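Local structure of acyl-coenzyme A thioesterase PaaI (Escherichia coli, 2FS2) at residues S79-D84 with A124-K129; T63-A68 with G109-E114; V36-V41 with T94-A99; N70-A75 with S130-G135. The protein hydrolyses acyl-coenzyme A thioesters, preferring ring-hydroxylated phenylacetyl-CoA, in the phenylacetate degradation pathway, and works as a homotetramer. All blocks are in the same frame, centred on the assembly; numbering follows the deposited sequence.

Interaction 1 (S79-D84 with A124-K129)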
loop_
_atom_site.group_PDB
_atom_site.type_symbol
_atom_site.label_atom_id
_atom_site.label_comp_id
_atom_site.label_asym_id
_atom_site.label_seq_id
_atom_site.Cartn_x
_atom_site.Cartn_y
_atom_site.Cartn_z
ATOM N N SER B 79 6.985 -1.597 -10.340
ATOM C CA SER B 79 7.260 -2.728 -9.463
ATOM C C SER B 79 6.187 -2.898 -8.394
ATOM O O SER B 79 6.106 -3.960 -7.754
ATOM C CB SER B 79 8.552 -2.577 -8.691
ATOM O OG SER B 79 8.580 -1.322 -8.235
ATOM N N ALA B 80 5.408 -1.868 -8.131
ATOM C CA ALA B 80 4.417 -1.958 -7.054
ATOM C C ALA B 80 3.502 -0.786 -7.140
ATOM O O ALA B 80 3.817 0.261 -7.732
ATOM C CB ALA B 80 5.082 -1.940 -5.631
ATOM N N CYS B 81 2.335 -0.935 -6.502
ATOM C CA CYS B 81 1.455 0.188 -6.478
ATOM C C CYS B 81 0.238 -0.034 -5.607
ATOM O O CYS B 81 -0.058 -1.149 -5.312
ATOM C CB CYS B 81 1.020 0.435 -7.880
ATOM S SG CYS B 81 -0.163 -0.708 -8.412
ATOM N N THR B 82 -0.469 1.021 -5.286
ATOM C CA THR B 82 -1.595 0.907 -4.423
ATOM C C THR B 82 -2.711 1.761 -4.979
ATOM O O THR B 82 -2.455 2.809 -5.494
ATOM C CB THR B 82 -1.211 1.333 -3.000
ATOM O OG1 THR B 82 -0.538 2.570 -3.038
ATOM C CG2 THR B 82 -0.041 0.574 -2.502
ATOM N N ILE B 83 -3.942 1.301 -4.858
ATOM C CA ILE B 83 -5.083 2.027 -5.371
ATOM C C ILE B 83 -6.132 2.147 -4.254
ATOM O O ILE B 83 -6.356 1.193 -3.586
ATOM C CB ILE B 83 -5.616 1.413 -6.810
ATOM C CG1 ILE B 83 -6.896 2.061 -7.292
ATOM C CG2 ILE B 83 -5.916 -0.112 -6.806
ATOM C CD1 ILE B 83 -6.989 2.259 -8.969
ATOM N N ASP B 84 -6.671 3.349 -4.022
ATOM C CA ASP B 84 -7.904 3.558 -3.287
ATOM C C ASP B 84 -9.116 3.883 -4.216
ATOM O O ASP B 84 -9.066 4.868 -4.934
ATOM C CB ASP B 84 -7.694 4.720 -2.405
ATOM C CG ASP B 84 -6.727 4.399 -1.298
ATOM O OD1 ASP B 84 -7.210 3.842 -0.253
ATOM O OD2 ASP B 84 -5.417 4.598 -1.429
ATOM N N ALA B 124 -10.660 7.803 -7.698
ATOM C CA ALA B 124 -9.644 6.868 -7.291
ATOM C C ALA B 124 -8.270 7.592 -7.180
ATOM O O ALA B 124 -8.018 8.626 -7.875
ATOM C CB ALA B 124 -9.627 5.675 -8.290
ATOM N N LEU B 125 -7.404 7.047 -6.324
ATOM C CA LEU B 125 -6.048 7.634 -5.974
ATOM C C LEU B 125 -5.133 6.451 -6.086
ATOM O O LEU B 125 -5.503 5.340 -5.722
ATOM C CB LEU B 125 -6.006 8.204 -4.526
ATOM C CG LEU B 125 -6.810 9.470 -4.301
ATOM C CD1 LEU B 125 -6.910 9.930 -2.890
ATOM C CD2 LEU B 125 -6.234 10.695 -5.115
ATOM N N PHE B 126 -3.975 6.629 -6.706
ATOM C CA PHE B 126 -3.159 5.484 -6.938
ATOM C C PHE B 126 -1.755 6.060 -6.711
ATOM O O PHE B 126 -1.538 7.249 -6.878
ATOM C CB PHE B 126 -3.412 5.158 -8.375
ATOM C CG PHE B 126 -2.424 4.282 -9.010
ATOM C CD1 PHE B 126 -2.817 2.983 -9.437
ATOM C CD2 PHE B 126 -1.153 4.728 -9.284
ATOM C CE1 PHE B 126 -1.896 2.126 -10.084
ATOM C CE2 PHE B 126 -0.184 3.875 -9.963
ATOM C CZ PHE B 126 -0.560 2.597 -10.361
ATOM N N ARG B 127 -0.838 5.202 -6.299
ATOM C CA ARG B 127 0.529 5.623 -6.106
ATOM C C ARG B 127 1.323 4.446 -6.619
ATOM O O ARG B 127 1.092 3.296 -6.298
ATOM C CB ARG B 127 0.856 5.988 -4.630
ATOM C CG ARG B 127 2.399 6.150 -4.421
ATOM C CD ARG B 127 2.901 7.004 -3.256
ATOM N NE ARG B 127 2.283 8.333 -3.270
ATOM C CZ ARG B 127 2.049 9.034 -2.205
ATOM N NH1 ARG B 127 2.421 8.521 -1.011
ATOM N NH2 ARG B 127 1.489 10.236 -2.322
ATOM N N GLY B 128 2.268 4.727 -7.499
ATOM C CA GLY B 128 2.921 3.646 -8.189
ATOM C C GLY B 128 4.440 3.832 -8.030
ATOM O O GLY B 128 4.964 4.933 -8.030
ATOM N N LYS B 129 5.129 2.732 -8.011
ATOM C CA LYS B 129 6.553 2.815 -7.883
ATOM C C LYS B 129 7.118 2.218 -9.188
ATOM O O LYS B 129 6.684 1.182 -9.601
ATOM C CB LYS B 129 6.919 1.917 -6.759
ATOM C CG LYS B 129 8.448 1.678 -6.636
ATOM C CD LYS B 129 9.081 2.519 -5.499
ATOM C CE LYS B 129 10.602 2.269 -5.325
ATOM N NZ LYS B 129 10.990 0.826 -5.855
HETATM O O HOH W 1 11.341 -0.404 -8.480
HETATM O O HOH W 2 -3.551 5.163 -3.403
#

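Interaction 2 (T63-A68 with G109-E114)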
loop_
_atom_site.group_PDB
_atom_site.type_symbol
_atom_site.label_atom_id
_atom_site.label_comp_id
_atom_site.label_asym_id
_atom_site.label_seq_id
_atom_site.Cartn_x
_atom_site.Cartn_y
_atom_site.Cartn_z
ATOM N N THR B 63 -2.123 3.356 -17.130
ATOM C CA THR B 63 -1.748 4.008 -18.370
ATOM C C THR B 63 -1.188 5.420 -18.124
ATOM O O THR B 63 -0.183 5.799 -18.755
ATOM C CB THR B 63 -2.974 4.087 -19.297
ATOM O OG1 THR B 63 -3.414 2.764 -19.610
ATOM C CG2 THR B 63 -2.609 4.624 -20.619
ATOM N N ALA B 64 -1.833 6.269 -17.291
ATOM C CA ALA B 64 -1.254 7.553 -17.013
ATOM C C ALA B 64 0.107 7.346 -16.345
ATOM O O ALA B 64 1.043 8.087 -16.553
ATOM C CB ALA B 64 -2.194 8.430 -16.020
ATOM N N PHE B 65 0.170 6.364 -15.471
ATOM C CA PHE B 65 1.442 6.054 -14.839
ATOM C C PHE B 65 2.619 5.663 -15.882
ATOM O O PHE B 65 3.744 6.154 -15.759
ATOM C CB PHE B 65 1.133 4.912 -13.868
ATOM C CG PHE B 65 2.324 4.379 -13.155
ATOM C CD1 PHE B 65 3.299 5.211 -12.682
ATOM C CD2 PHE B 65 2.393 3.054 -12.836
ATOM C CE1 PHE B 65 4.475 4.680 -12.000
ATOM C CE2 PHE B 65 3.540 2.542 -12.087
ATOM C CZ PHE B 65 4.580 3.380 -11.745
ATOM N N ALA B 66 2.355 4.726 -16.793
ATOM C CA ALA B 66 3.316 4.310 -17.816
ATOM C C ALA B 66 3.742 5.553 -18.601
ATOM O O ALA B 66 4.945 5.743 -18.841
ATOM C CB ALA B 66 2.710 3.168 -18.803
ATOM N N TYR B 67 2.797 6.462 -18.936
ATOM C CA TYR B 67 3.190 7.632 -19.731
ATOM C C TYR B 67 4.093 8.574 -18.955
ATOM O O TYR B 67 5.136 8.995 -19.452
ATOM C CB TYR B 67 1.947 8.340 -20.379
ATOM C CG TYR B 67 1.482 7.470 -21.530
ATOM C CD1 TYR B 67 0.758 6.331 -21.317
ATOM C CD2 TYR B 67 1.907 7.726 -22.822
ATOM C CE1 TYR B 67 0.392 5.488 -22.355
ATOM C CE2 TYR B 67 1.535 6.909 -23.903
ATOM C CZ TYR B 67 0.762 5.786 -23.668
ATOM O OH TYR B 67 0.437 4.967 -24.741
ATOM N N ALA B 68 3.706 8.899 -17.725
ATOM C CA ALA B 68 4.452 9.809 -16.939
ATOM C C ALA B 68 5.873 9.217 -16.665
ATOM O O ALA B 68 6.852 9.938 -16.764
ATOM C CB ALA B 68 3.700 10.095 -15.579
ATOM N N GLY B 109 11.396 5.218 -9.286
ATOM C CA GLY B 109 10.624 6.431 -9.126
ATOM C C GLY B 109 9.304 6.220 -8.412
ATOM O O GLY B 109 8.848 5.125 -8.360
ATOM N N VAL B 110 8.763 7.271 -7.840
ATOM C CA VAL B 110 7.408 7.264 -7.302
ATOM C C VAL B 110 6.477 8.288 -8.050
ATOM O O VAL B 110 6.851 9.431 -8.234
ATOM C CB VAL B 110 7.384 7.578 -5.779
ATOM C CG1 VAL B 110 5.942 7.337 -5.200
ATOM C CG2 VAL B 110 8.354 6.605 -5.019
ATOM N N TYR B 111 5.265 7.845 -8.396
ATOM C CA TYR B 111 4.316 8.655 -9.235
ATOM C C TYR B 111 2.959 8.523 -8.569
ATOM O O TYR B 111 2.563 7.409 -8.202
ATOM C CB TYR B 111 4.185 8.058 -10.628
ATOM C CG TYR B 111 5.465 8.371 -11.478
ATOM C CD1 TYR B 111 6.656 7.691 -11.194
ATOM C CD2 TYR B 111 5.474 9.391 -12.434
ATOM C CE1 TYR B 111 7.879 8.031 -11.849
ATOM C CE2 TYR B 111 6.708 9.775 -13.125
ATOM C CZ TYR B 111 7.869 9.024 -12.833
ATOM O OH TYR B 111 9.039 9.372 -13.359
ATOM N N ASP B 112 2.279 9.649 -8.456
ATOM C CA ASP B 112 0.943 9.729 -7.867
ATOM C C ASP B 112 0.007 9.942 -9.033
ATOM O O ASP B 112 0.278 10.820 -9.844
ATOM C CB ASP B 112 0.849 10.943 -7.037
ATOM C CG ASP B 112 1.316 10.684 -5.602
ATOM O OD1 ASP B 112 1.835 9.551 -5.394
ATOM O OD2 ASP B 112 1.188 11.483 -4.618
ATOM N N ILE B 113 -1.110 9.220 -9.029
ATOM C CA ILE B 113 -2.071 9.364 -10.090
ATOM C C ILE B 113 -3.432 9.664 -9.399
ATOM O O ILE B 113 -3.805 9.054 -8.386
ATOM C CB ILE B 113 -2.219 8.053 -10.921
ATOM C CG1 ILE B 113 -1.099 7.778 -11.941
ATOM C CG2 ILE B 113 -3.600 8.019 -11.672
ATOM C CD1 ILE B 113 0.353 7.528 -11.310
ATOM N N GLU B 114 -4.194 10.586 -9.952
ATOM C CA GLU B 114 -5.562 10.785 -9.439
ATOM C C GLU B 114 -6.523 10.653 -10.609
ATOM O O GLU B 114 -6.324 11.301 -11.638
ATOM C CB GLU B 114 -5.639 12.177 -8.829
ATOM C CG GLU B 114 -7.081 12.586 -8.370
ATOM C CD GLU B 114 -7.082 13.745 -7.367
ATOM O OE1 GLU B 114 -6.020 14.455 -7.289
ATOM O OE2 GLU B 114 -8.137 13.959 -6.638
#

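Interaction 3 (V36-V41 with T94-A99)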
loop_
_atom_site.group_PDB
_atom_site.type_symbol
_atom_site.label_atom_id
_atom_site.label_comp_id
_atom_site.label_asym_id
_atom_site.label_seq_id
_atom_site.Cartn_x
_atom_site.Cartn_y
_atom_site.Cartn_z
ATOM N N VAL B 36 -1.688 13.167 -18.529
ATOM C CA VAL B 36 -3.113 13.288 -18.267
ATOM C C VAL B 36 -3.730 12.521 -19.391
ATOM O O VAL B 36 -3.358 12.730 -20.598
ATOM C CB VAL B 36 -3.628 14.757 -18.266
ATOM C CG1 VAL B 36 -5.148 14.842 -18.079
ATOM C CG2 VAL B 36 -3.017 15.602 -17.212
ATOM N N VAL B 37 -4.603 11.576 -19.064
ATOM C CA VAL B 37 -5.201 10.772 -20.069
ATOM C C VAL B 37 -6.651 10.738 -19.678
ATOM O O VAL B 37 -7.034 11.092 -18.562
ATOM C CB VAL B 37 -4.573 9.301 -20.164
ATOM C CG1 VAL B 37 -3.088 9.344 -20.672
ATOM C CG2 VAL B 37 -4.640 8.558 -18.719
ATOM N N THR B 38 -7.452 10.285 -20.612
ATOM C CA THR B 38 -8.889 10.443 -20.538
ATOM C C THR B 38 -9.608 9.207 -21.110
ATOM O O THR B 38 -9.071 8.521 -21.952
ATOM C CB THR B 38 -9.218 11.721 -21.301
ATOM O OG1 THR B 38 -10.421 12.281 -20.757
ATOM C CG2 THR B 38 -9.521 11.389 -22.729
HETATM N N MSE B 39 -10.769 8.867 -20.595
HETATM C CA MSE B 39 -11.487 7.693 -21.068
HETATM C C MSE B 39 -12.947 7.865 -20.708
HETATM O O MSE B 39 -13.266 8.380 -19.653
HETATM C CB MSE B 39 -10.941 6.448 -20.335
HETATM C CG MSE B 39 -11.817 5.222 -20.494
HETATM SE SE MSE B 39 -11.115 3.765 -19.336
HETATM C CE MSE B 39 -10.024 3.054 -20.615
ATOM N N THR B 40 -13.828 7.390 -21.550
ATOM C CA THR B 40 -15.250 7.402 -21.239
ATOM C C THR B 40 -15.670 5.998 -20.811
ATOM O O THR B 40 -15.232 5.011 -21.371
ATOM C CB THR B 40 -15.991 7.951 -22.480
ATOM O OG1 THR B 40 -15.549 9.335 -22.679
ATOM C CG2 THR B 40 -17.560 8.016 -22.285
ATOM N N VAL B 41 -16.433 5.896 -19.734
ATOM C CA VAL B 41 -16.967 4.608 -19.280
ATOM C C VAL B 41 -18.181 4.286 -20.192
ATOM O O VAL B 41 -19.131 5.078 -20.241
ATOM C CB VAL B 41 -17.446 4.787 -17.867
ATOM C CG1 VAL B 41 -18.140 3.513 -17.369
ATOM C CG2 VAL B 41 -16.255 5.272 -16.971
ATOM N N THR B 94 -17.059 10.766 -17.846
ATOM C CA THR B 94 -15.723 10.926 -18.515
ATOM C C THR B 94 -14.722 11.007 -17.414
ATOM O O THR B 94 -14.878 11.844 -16.551
ATOM C CB THR B 94 -15.607 12.226 -19.342
ATOM O OG1 THR B 94 -16.384 12.048 -20.509
ATOM C CG2 THR B 94 -14.186 12.422 -19.974
ATOM N N LEU B 95 -13.652 10.212 -17.512
ATOM C CA LEU B 95 -12.696 10.024 -16.401
ATOM C C LEU B 95 -11.312 10.507 -16.869
ATOM O O LEU B 95 -10.858 10.170 -17.956
ATOM C CB LEU B 95 -12.618 8.546 -16.051
ATOM C CG LEU B 95 -13.876 7.892 -15.517
ATOM C CD1 LEU B 95 -13.665 6.452 -15.102
ATOM C CD2 LEU B 95 -14.399 8.681 -14.336
ATOM N N THR B 96 -10.668 11.326 -16.066
ATOM C CA THR B 96 -9.393 11.898 -16.373
ATOM C C THR B 96 -8.402 11.420 -15.277
ATOM O O THR B 96 -8.673 11.592 -14.086
ATOM C CB THR B 96 -9.547 13.432 -16.390
ATOM O OG1 THR B 96 -10.647 13.799 -17.273
ATOM C CG2 THR B 96 -8.401 14.091 -17.105
ATOM N N ALA B 97 -7.329 10.782 -15.695
ATOM C CA ALA B 97 -6.244 10.306 -14.801
ATOM C C ALA B 97 -5.032 11.210 -15.034
ATOM O O ALA B 97 -4.608 11.404 -16.216
ATOM C CB ALA B 97 -5.896 8.788 -15.062
ATOM N N THR B 98 -4.550 11.839 -13.965
ATOM C CA THR B 98 -3.399 12.671 -14.001
ATOM C C THR B 98 -2.324 12.020 -13.165
ATOM O O THR B 98 -2.551 11.735 -11.989
ATOM C CB THR B 98 -3.741 13.929 -13.368
ATOM O OG1 THR B 98 -4.733 14.624 -14.176
ATOM C CG2 THR B 98 -2.595 14.949 -13.354
ATOM N N ALA B 99 -1.133 11.888 -13.743
ATOM C CA ALA B 99 -0.048 11.237 -13.061
ATOM C C ALA B 99 1.051 12.261 -12.886
ATOM O O ALA B 99 1.365 12.974 -13.812
ATOM C CB ALA B 99 0.384 10.092 -13.922
#

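Interaction 4 (N70-A75 with S130-G135)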
loop_
_atom_site.group_PDB
_atom_site.type_symbol
_atom_site.label_atom_id
_atom_site.label_comp_id
_atom_site.label_asym_id
_atom_site.label_seq_id
_atom_site.Cartn_x
_atom_site.Cartn_y
_atom_site.Cartn_z
ATOM N N ASN B 70 7.602 7.104 -18.353
ATOM C CA ASN B 70 8.384 6.797 -19.563
ATOM C C ASN B 70 8.697 8.028 -20.321
ATOM O O ASN B 70 9.429 7.988 -21.318
ATOM C CB ASN B 70 7.687 5.741 -20.424
ATOM C CG ASN B 70 7.963 4.321 -19.864
ATOM O OD1 ASN B 70 9.044 3.778 -20.059
ATOM N ND2 ASN B 70 7.011 3.764 -19.106
ATOM N N SER B 71 8.238 9.143 -19.798
ATOM C CA SER B 71 8.256 10.411 -20.510
ATOM C C SER B 71 9.625 11.000 -20.639
ATOM O O SER B 71 9.762 11.874 -21.457
ATOM C CB SER B 71 7.422 11.457 -19.772
ATOM O OG SER B 71 8.034 11.760 -18.552
ATOM N N GLN B 72 10.578 10.599 -19.768
ATOM C CA GLN B 72 11.937 11.090 -19.814
ATOM C C GLN B 72 12.719 10.318 -20.884
ATOM O O GLN B 72 13.848 10.645 -21.159
ATOM C CB GLN B 72 12.678 10.987 -18.437
ATOM C CG GLN B 72 11.959 11.459 -17.101
ATOM C CD GLN B 72 10.720 10.491 -16.601
ATOM O OE1 GLN B 72 10.009 10.874 -15.661
ATOM N NE2 GLN B 72 10.478 9.300 -17.270
ATOM N N GLY B 73 12.146 9.308 -21.512
ATOM C CA GLY B 73 12.859 8.542 -22.514
ATOM C C GLY B 73 13.525 7.260 -22.056
ATOM O O GLY B 73 14.148 6.614 -22.867
ATOM N N LEU B 74 13.425 6.888 -20.769
ATOM C CA LEU B 74 13.994 5.648 -20.221
ATOM C C LEU B 74 12.924 4.606 -19.927
ATOM O O LEU B 74 12.085 4.843 -19.085
ATOM C CB LEU B 74 14.679 5.952 -18.887
ATOM C CG LEU B 74 15.857 6.829 -19.324
ATOM C CD1 LEU B 74 16.358 7.721 -18.187
ATOM C CD2 LEU B 74 16.971 6.000 -20.054
ATOM N N ALA B 75 12.972 3.468 -20.607
ATOM C CA ALA B 75 11.989 2.435 -20.441
ATOM C C ALA B 75 11.855 2.100 -18.884
ATOM O O ALA B 75 12.885 1.916 -18.192
ATOM C CB ALA B 75 12.428 1.169 -21.240
ATOM N N SER B 130 8.085 2.858 -9.815
ATOM C CA SER B 130 8.582 2.342 -11.116
ATOM C C SER B 130 10.038 1.926 -10.989
ATOM O O SER B 130 10.718 2.433 -10.158
ATOM C CB SER B 130 8.536 3.428 -12.176
ATOM O OG SER B 130 9.142 4.624 -11.737
ATOM N N HIS B 131 10.524 1.163 -11.947
ATOM C CA HIS B 131 11.870 0.609 -11.951
ATOM C C HIS B 131 12.330 0.718 -13.434
ATOM O O HIS B 131 11.619 0.282 -14.316
ATOM C CB HIS B 131 11.758 -0.881 -11.493
ATOM C CG HIS B 131 13.033 -1.632 -11.518
ATOM N ND1 HIS B 131 13.168 -2.833 -12.191
ATOM C CD2 HIS B 131 14.231 -1.387 -10.926
ATOM C CE1 HIS B 131 14.405 -3.283 -12.022
ATOM N NE2 HIS B 131 15.068 -2.427 -11.254
ATOM N N ARG B 132 13.435 1.369 -13.692
ATOM C CA ARG B 132 13.932 1.384 -15.116
ATOM C C ARG B 132 14.555 0.054 -15.476
ATOM O O ARG B 132 15.188 -0.584 -14.641
ATOM C CB ARG B 132 14.910 2.563 -15.289
ATOM C CG ARG B 132 14.113 3.846 -15.003
ATOM C CD ARG B 132 14.870 5.039 -15.039
ATOM N NE ARG B 132 14.022 6.188 -15.264
ATOM C CZ ARG B 132 14.500 7.382 -15.193
ATOM N NH1 ARG B 132 15.786 7.497 -14.888
ATOM N NH2 ARG B 132 13.703 8.461 -15.357
ATOM N N ILE B 133 14.342 -0.402 -16.680
ATOM C CA ILE B 133 14.629 -1.787 -17.028
ATOM C C ILE B 133 15.747 -1.792 -18.109
ATOM O O ILE B 133 16.139 -2.835 -18.605
ATOM C CB ILE B 133 13.349 -2.487 -17.555
ATOM C CG1 ILE B 133 12.664 -1.652 -18.631
ATOM C CG2 ILE B 133 12.356 -2.813 -16.426
ATOM C CD1 ILE B 133 11.954 -2.517 -19.729
ATOM N N GLY B 134 16.234 -0.617 -18.478
ATOM C CA GLY B 134 17.355 -0.537 -19.388
ATOM C C GLY B 134 16.972 -0.164 -20.802
ATOM O O GLY B 134 16.061 -0.738 -21.413
ATOM N N GLY B 135 17.708 0.825 -21.315
ATOM C CA GLY B 135 17.517 1.329 -22.671
ATOM C C GLY B 135 16.289 2.216 -22.733
ATOM O O GLY B 135 15.701 2.580 -21.696
HETATM O O HOH W 3 15.573 2.160 -18.551
#

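Interaction 1 (S79-D84 with A124-K129)
With chi1 162°, F126 CG stands anti to the backbone N, and C81 SG sits between its N and carbonyl carbon (chi1 76°); these torsions bring ring and thiol together on the buried face of the strand pair. The sulfur approaches the ring obliquely, C81 SG 3.7 Å from F126 CE1, a Cys sulfur-aromatic contact, while C81 CB lies 3.7 Å from F126 CZ. I83 CB flanks the ring at CD1, and helix 54-70 covers it through F58 and A61. Across from C81 is G128, which has no side chain to compete with the F126 ring. The backbones run antiparallel at 172°; T82 and R127 exchange two hydrogen bonds, T82 N to R127 O at 2.9 Å and R127 N to T82 O at 3.0 Å, as do D84 and L125, with K129 N bonded to A80 O. On the other face T82 and R127 lie side by side, and the R127 guanidinium salt-bridges D112. One water joins S79 OG to K129 NZ. Residues 80-84 also pair antiparallel with a strand of the second subunit, so the sheet continues across the interface, the edge-to-edge pairing by which hot dog-fold thioesterases dimerise.

Interaction 2 (T63-A68 with G109-E114)
F65 meets Y111 and I113 where helix 63-68 lies over strand 109-114, their axes 8.8 Å apart at closest approach. Its CG is anti to the backbone N (chi1 177°), which takes the ring to Y111: F65 CD1 is 3.6 Å from Y111 CB, and F65 CE1 is 3.8 Å from Y111 CD1. Y111 CG lies in the plane of the F65 ring at its edge, and the ring planes are inclined at 51°, an oblique pair. I113 crosses F65 at about a right angle, its CD1 3.7 Å from F65 CB. One turn further along, A68 CB packs on Y111 CD2 at 3.7 Å; A64 CB, just before F65, faces I113 CG1 at 4.3 Å. Small alanines on this side of the helix let the larger strand residues come close to its backbone, as Y111 CE2 does to A68 O at 3.6 Å. In the next shell, A99 of strand 94-101 fits against A64, A68 and I113, while F126 of strand 122-132 packs beside I113. The far end of Y111 is fixed by its hydroxyl, which hydrogen-bonds to Q104 and Q72. No hydrogen bond links the two segments; the contact is apolar and buried. It belongs to the core of the hot dog fold, where a long central helix, the sausage, is wrapped by a curved antiparallel sheet, the bun.

Interaction 3 (V36-V41 with T94-A99)
V36-T40 and T94-A99 run antiparallel at 160°, with two pairs of backbone hydrogen bonds: V37 N to A97 O and A97 N to V37 O, each 2.9 Å, and M39 with L95, where L95 N reaches M39 O at 2.8 Å. One face carries V36, T38, T40, T94, T96 and T98, partly or fully exposed. Here V36 CG1 presses on T96 CG2 at 3.5 Å, tighter than usual. T38 OG1 is 3.8 Å from T96 OG1 and T40 OG1 3.6 Å from T94 OG1. The opposite face, with V37, M39, L95 and A97, is buried. V37 CG2 touches A97 CB at 3.9 Å, while selenomethionine M39 heads toward L23 and I25. V41 crosses L95 at a slant: chi1 175° sets CG1 anti to the backbone N and CG2 anti to the carbonyl carbon, and V41 CG2 meets L95 CD1 at a tight 3.4 Å. V37 also packs on A64 and L95 on L57, both from helix 54-70. Side chains alternating between a threonine-rich outer face and an apolar inner face turned to the central helix mark this strand pair as part of the curved sheet of the hot dog fold.

Interaction 4 (N70-A75 with S130-G135)
A75 O is gripped by two donors, I133 N at 3.1 Å and water 3 at 2.7 Å. The I133 amide approaches from above the carbonyl plane, 37° out of it. The same water accepts from G134 N and donates a longer bond to G135 O, so it ties A75 to the two glycines that follow I133. G135 O also takes the proton of A75 N at 3.1 Å, and both backbone polar groups of A75 are thereby bound to the chain 133-135. A75 CB touches I133 CG1 at 3.8 Å. The second half of the contact is built on R132, whose chain is extended from CG to NE and carries the guanidinium alongside the loop. L74 CD1 sits over one face of that group, 3.3 Å above its plane and offset toward the rim, with R132 NH1 3.4 Å away. Q72 meets it at the edge instead: its CD lies in the guanidinium plane, 3.8 Å from R132 NH2, and the amide is turned 61° against it. The polar ends of both look elsewhere, R132 NH1 to the carbonyl of K106 and Q72 OE1 to the hydroxyl of Y111. G73, with positive phi, ends the type I turn that begins at N70 and closes with G73 N bonded to N70 O. The loop after helix 54-70 is thus held to the end of strand 122-132 by main-chain and water bonds, whereas R132 is covered by L74 and Q72 through van der Waals contact. The join therefore probably depends more on backbone shape than on side-chain charge.

Along the chain the segments come in the order 36-41, 63-68, 70-75, 79-84, 94-99, 109-114, 124-129, 130-135. All four interactions reach one antiparallel sheet. Interaction 2 is the most central, its centre about 9 Å from that of interaction 1 and about 12 Å from those of interactions 3 and 4, and it touches all three. Interactions 3 and 4 lie on opposite sides of the chain's centre, about 22 Å apart between centres. Interactions 1 and 4 share strand 122-132, and helix 54-70 runs into the loop of interaction 4. Helix and sheet form one hot dog unit; the outward side chains of interactions 1 and 2 reach the third subunit, and strand 76-85 pairs with the second.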